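PDB 4RHZ: Cry37AA1 from Bacillus thuringiensis, which forms a binary complex with Cry23Aa1, has a calcium-binding C2-like fold, and probably acts as one half of a two-component insecticidal toxin. Local coordinates for residues B[31-41]-B[56-65]. Numbering follows the deposited sequence. Where two conformers were deposited one is given.
Sequences LTNPDHDFEIW and YTQTIKISSD
Trp41 drives the CD1 corner of its indole onto the ring of Tyr56, CD1 standing 3.5 Å above the phenol ring plane, over its centre. The planes meet at 73° in an edge-to-face stack, the Trp41 five-membered ring and the Tyr56 ring 4.7 Å apart between centroids. Both side chains leave the backbone with CG anti to N (chi1 172° for Trp41 and 180° for Tyr56), which swings the two rings together. Next to them the bent side chain of Gln58 sends NE2 to the backbone O of Ile40 (3.3 Å). The bond is nearly straight at the hydrogen and in the amide plane of Gln58, but reaches the carbonyl from above its plane. A water accepts from the same NE2 and donates to Glu39 O, tying the amide to two successive carbonyls. Further along, Ile60 CD1 sits against Ile40 CG2 (3.7 Å) and the edge of the Phe38 ring, while Ile62 CG2 meets Phe38 CZ. Leu31 presses CD2 onto the backbone of 63-64, 3.4 Å from Ser63 O and 3.6 Å from Ser64 CA.

The packing thins at Thr32 and Asp65, linked loosely by a water that accepts from Asp65 N and bonds only weakly to Thr32 OG1. Beyond it, the type I turn Asn33 to His36, where Asn33 OD1 accepts from Asp35 N as an Asx turn, bends toward the Cry23Aa1 chain, and Asp35 salt-bridges Arg242 of that chain. The contact thus joins the edge strands of two antiparallel sheets of the beta sandwich: 38-43, beside 26-30, and 55-62, beside 4-13.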
# COMPACT_ATOMS: atom_id res chain seq x y z
N LEU B 31 -1.21 -25.61 7.11
CA LEU B 31 -1.50 -25.47 5.70
C LEU B 31 -2.99 -25.60 5.37
O LEU B 31 -3.67 -24.59 5.05
CB LEU B 31 -0.68 -26.44 4.86
CG LEU B 31 0.77 -25.98 4.57
CD1 LEU B 31 1.48 -25.31 5.72
CD2 LEU B 31 1.67 -27.17 4.06
N THR B 32 -3.51 -26.82 5.45
CA THR B 32 -4.90 -27.02 5.03
C THR B 32 -5.72 -27.71 6.06
O THR B 32 -6.96 -27.60 6.03
CB THR B 32 -5.00 -27.79 3.73
OG1 THR B 32 -4.20 -28.95 3.85
CG2 THR B 32 -4.38 -26.94 2.53
N ASN B 33 -5.03 -28.41 6.97
CA ASN B 33 -5.68 -29.16 8.04
C ASN B 33 -5.49 -28.51 9.38
O ASN B 33 -4.43 -28.52 9.92
CB ASN B 33 -5.17 -30.65 8.08
CG ASN B 33 -6.00 -31.53 9.08
OD1 ASN B 33 -6.47 -31.03 10.14
ND2 ASN B 33 -6.20 -32.85 8.74
N PRO B 34 -6.55 -28.00 9.97
CA PRO B 34 -6.39 -27.23 11.24
C PRO B 34 -5.80 -28.05 12.41
O PRO B 34 -5.25 -27.43 13.37
CB PRO B 34 -7.82 -26.83 11.61
CG PRO B 34 -8.51 -26.76 10.32
CD PRO B 34 -7.92 -27.90 9.44
N ASP B 35 -5.93 -29.39 12.35
CA ASP B 35 -5.29 -30.18 13.39
C ASP B 35 -3.80 -30.30 13.18
O ASP B 35 -3.14 -30.77 14.07
CB ASP B 35 -5.80 -31.64 13.42
CG ASP B 35 -7.30 -31.79 13.74
OD1 ASP B 35 -7.90 -32.77 13.20
OD2 ASP B 35 -7.82 -31.00 14.53
N HIS B 36 -3.28 -30.05 11.98
CA HIS B 36 -1.83 -30.13 11.75
C HIS B 36 -1.17 -28.76 11.85
O HIS B 36 -0.50 -28.30 10.91
CB HIS B 36 -1.53 -30.79 10.42
CG HIS B 36 -2.10 -32.18 10.32
ND1 HIS B 36 -2.24 -32.85 9.12
CD2 HIS B 36 -2.55 -33.02 11.29
CE1 HIS B 36 -2.75 -34.05 9.36
NE2 HIS B 36 -2.97 -34.16 10.66
N ASP B 37 -1.33 -28.14 13.00
CA ASP B 37 -0.80 -26.84 13.19
C ASP B 37 0.55 -26.91 13.90
O ASP B 37 0.90 -27.89 14.55
CB ASP B 37 -1.78 -25.96 13.96
CG ASP B 37 -2.08 -26.52 15.32
OD1 ASP B 37 -2.74 -25.83 16.13
OD2 ASP B 37 -1.66 -27.66 15.61
N PHE B 38 1.31 -25.83 13.80
CA PHE B 38 2.63 -25.83 14.39
C PHE B 38 2.96 -24.44 14.89
O PHE B 38 2.48 -23.47 14.33
CB PHE B 38 3.63 -26.37 13.38
CG PHE B 38 3.56 -25.74 12.02
CD1 PHE B 38 4.39 -24.66 11.71
CD2 PHE B 38 2.75 -26.25 11.03
CE1 PHE B 38 4.39 -24.07 10.46
CE2 PHE B 38 2.72 -25.69 9.75
CZ PHE B 38 3.54 -24.56 9.46
N GLU B 39 3.71 -24.34 15.97
CA GLU B 39 4.14 -23.02 16.42
C GLU B 39 5.21 -22.39 15.58
O GLU B 39 6.17 -23.05 15.15
CB GLU B 39 4.57 -22.92 17.89
CG GLU B 39 5.11 -24.12 18.49
CD GLU B 39 4.00 -25.05 18.93
OE1 GLU B 39 3.84 -26.08 18.21
OE2 GLU B 39 3.34 -24.76 19.97
N ILE B 40 4.97 -21.12 15.30
CA ILE B 40 5.98 -20.26 14.68
C ILE B 40 6.51 -19.23 15.69
O ILE B 40 7.51 -18.57 15.43
CB ILE B 40 5.45 -19.61 13.35
CG1 ILE B 40 4.37 -18.55 13.62
CG2 ILE B 40 4.96 -20.74 12.43
CD1 ILE B 40 4.01 -17.62 12.39
N TRP B 41 5.88 -19.15 16.85
CA TRP B 41 6.35 -18.29 17.89
C TRP B 41 5.68 -18.68 19.18
O TRP B 41 4.48 -18.93 19.21
CB TRP B 41 6.02 -16.82 17.59
CG TRP B 41 6.31 -15.89 18.73
CD1 TRP B 41 7.51 -15.28 18.99
CD2 TRP B 41 5.41 -15.48 19.78
NE1 TRP B 41 7.42 -14.53 20.15
CE2 TRP B 41 6.14 -14.60 20.63
CE3 TRP B 41 4.06 -15.76 20.08
CZ2 TRP B 41 5.57 -14.00 21.77
CZ3 TRP B 41 3.47 -15.15 21.17
CH2 TRP B 41 4.25 -14.27 22.03
N TYR B 56 9.88 -10.49 15.18
CA TYR B 56 10.40 -11.80 15.47
C TYR B 56 10.47 -12.47 14.12
O TYR B 56 9.53 -12.41 13.34
CB TYR B 56 9.42 -12.58 16.36
CG TYR B 56 9.91 -13.95 16.68
CD1 TYR B 56 10.88 -14.13 17.65
CD2 TYR B 56 9.47 -15.09 15.96
CE1 TYR B 56 11.40 -15.37 17.93
CE2 TYR B 56 9.97 -16.37 16.26
CZ TYR B 56 10.94 -16.49 17.24
OH TYR B 56 11.49 -17.72 17.59
N THR B 57 11.59 -13.11 13.86
CA THR B 57 11.80 -13.81 12.62
C THR B 57 12.19 -15.26 12.93
O THR B 57 12.91 -15.53 13.91
CB THR B 57 12.86 -13.11 11.78
OG1 THR B 57 12.53 -11.72 11.71
CG2 THR B 57 12.93 -13.69 10.38
N GLN B 58 11.66 -16.19 12.12
CA GLN B 58 11.86 -17.63 12.28
C GLN B 58 11.78 -18.35 10.95
O GLN B 58 10.92 -18.02 10.13
CB GLN B 58 10.73 -18.19 13.12
CG GLN B 58 11.22 -18.58 14.41
CD GLN B 58 11.19 -20.06 14.61
OE1 GLN B 58 12.20 -20.73 14.54
NE2 GLN B 58 10.02 -20.57 14.91
N THR B 59 12.66 -19.35 10.77
CA THR B 59 12.62 -20.24 9.63
C THR B 59 12.44 -21.67 10.11
O THR B 59 13.05 -22.09 11.09
CB THR B 59 13.84 -20.06 8.73
OG1 THR B 59 13.89 -18.70 8.34
CG2 THR B 59 13.71 -20.92 7.41
N ILE B 60 11.59 -22.40 9.39
CA ILE B 60 11.06 -23.72 9.79
C ILE B 60 11.04 -24.57 8.54
O ILE B 60 10.78 -24.06 7.43
CB ILE B 60 9.56 -23.61 10.23
CG1 ILE B 60 9.39 -22.80 11.50
CG2 ILE B 60 8.97 -24.96 10.56
CD1 ILE B 60 7.97 -22.82 11.96
N LYS B 61 11.25 -25.86 8.66
CA LYS B 61 11.11 -26.66 7.44
C LYS B 61 9.73 -27.25 7.37
O LYS B 61 9.21 -27.76 8.36
CB LYS B 61 12.18 -27.73 7.42
CG LYS B 61 13.47 -27.24 6.77
CD LYS B 61 14.61 -27.22 7.73
CE LYS B 61 15.94 -27.02 6.97
NZ LYS B 61 16.14 -28.16 6.01
N ILE B 62 9.09 -27.17 6.20
CA ILE B 62 7.72 -27.58 6.09
C ILE B 62 7.38 -28.23 4.75
O ILE B 62 8.10 -28.07 3.79
CB ILE B 62 6.73 -26.41 6.31
CG1 ILE B 62 6.77 -25.42 5.18
CG2 ILE B 62 6.90 -25.73 7.70
CD1 ILE B 62 5.70 -24.32 5.36
N SER B 63 6.30 -28.98 4.72
CA SER B 63 5.81 -29.59 3.48
C SER B 63 4.34 -29.81 3.59
O SER B 63 3.77 -29.79 4.71
CB SER B 63 6.52 -30.92 3.20
OG SER B 63 6.23 -31.86 4.23
N SER B 64 3.74 -30.01 2.45
CA SER B 64 2.35 -30.28 2.32
C SER B 64 2.05 -31.76 2.26
O SER B 64 2.91 -32.60 2.25
CB SER B 64 1.80 -29.59 1.11
OG SER B 64 2.15 -30.26 -0.04
N ASP B 65 0.77 -32.04 2.15
CA ASP B 65 0.23 -33.35 2.12
C ASP B 65 0.79 -34.13 0.99
O ASP B 65 1.11 -35.27 1.12
CB ASP B 65 -1.14 -33.13 1.54
CG ASP B 65 -2.19 -33.45 2.44
OD1 ASP B 65 -3.29 -32.98 2.19
OD2 ASP B 65 -1.92 -34.15 3.39
O HOH W 1 -1.08 -29.95 2.89
O HOH W 2 8.89 -22.76 15.61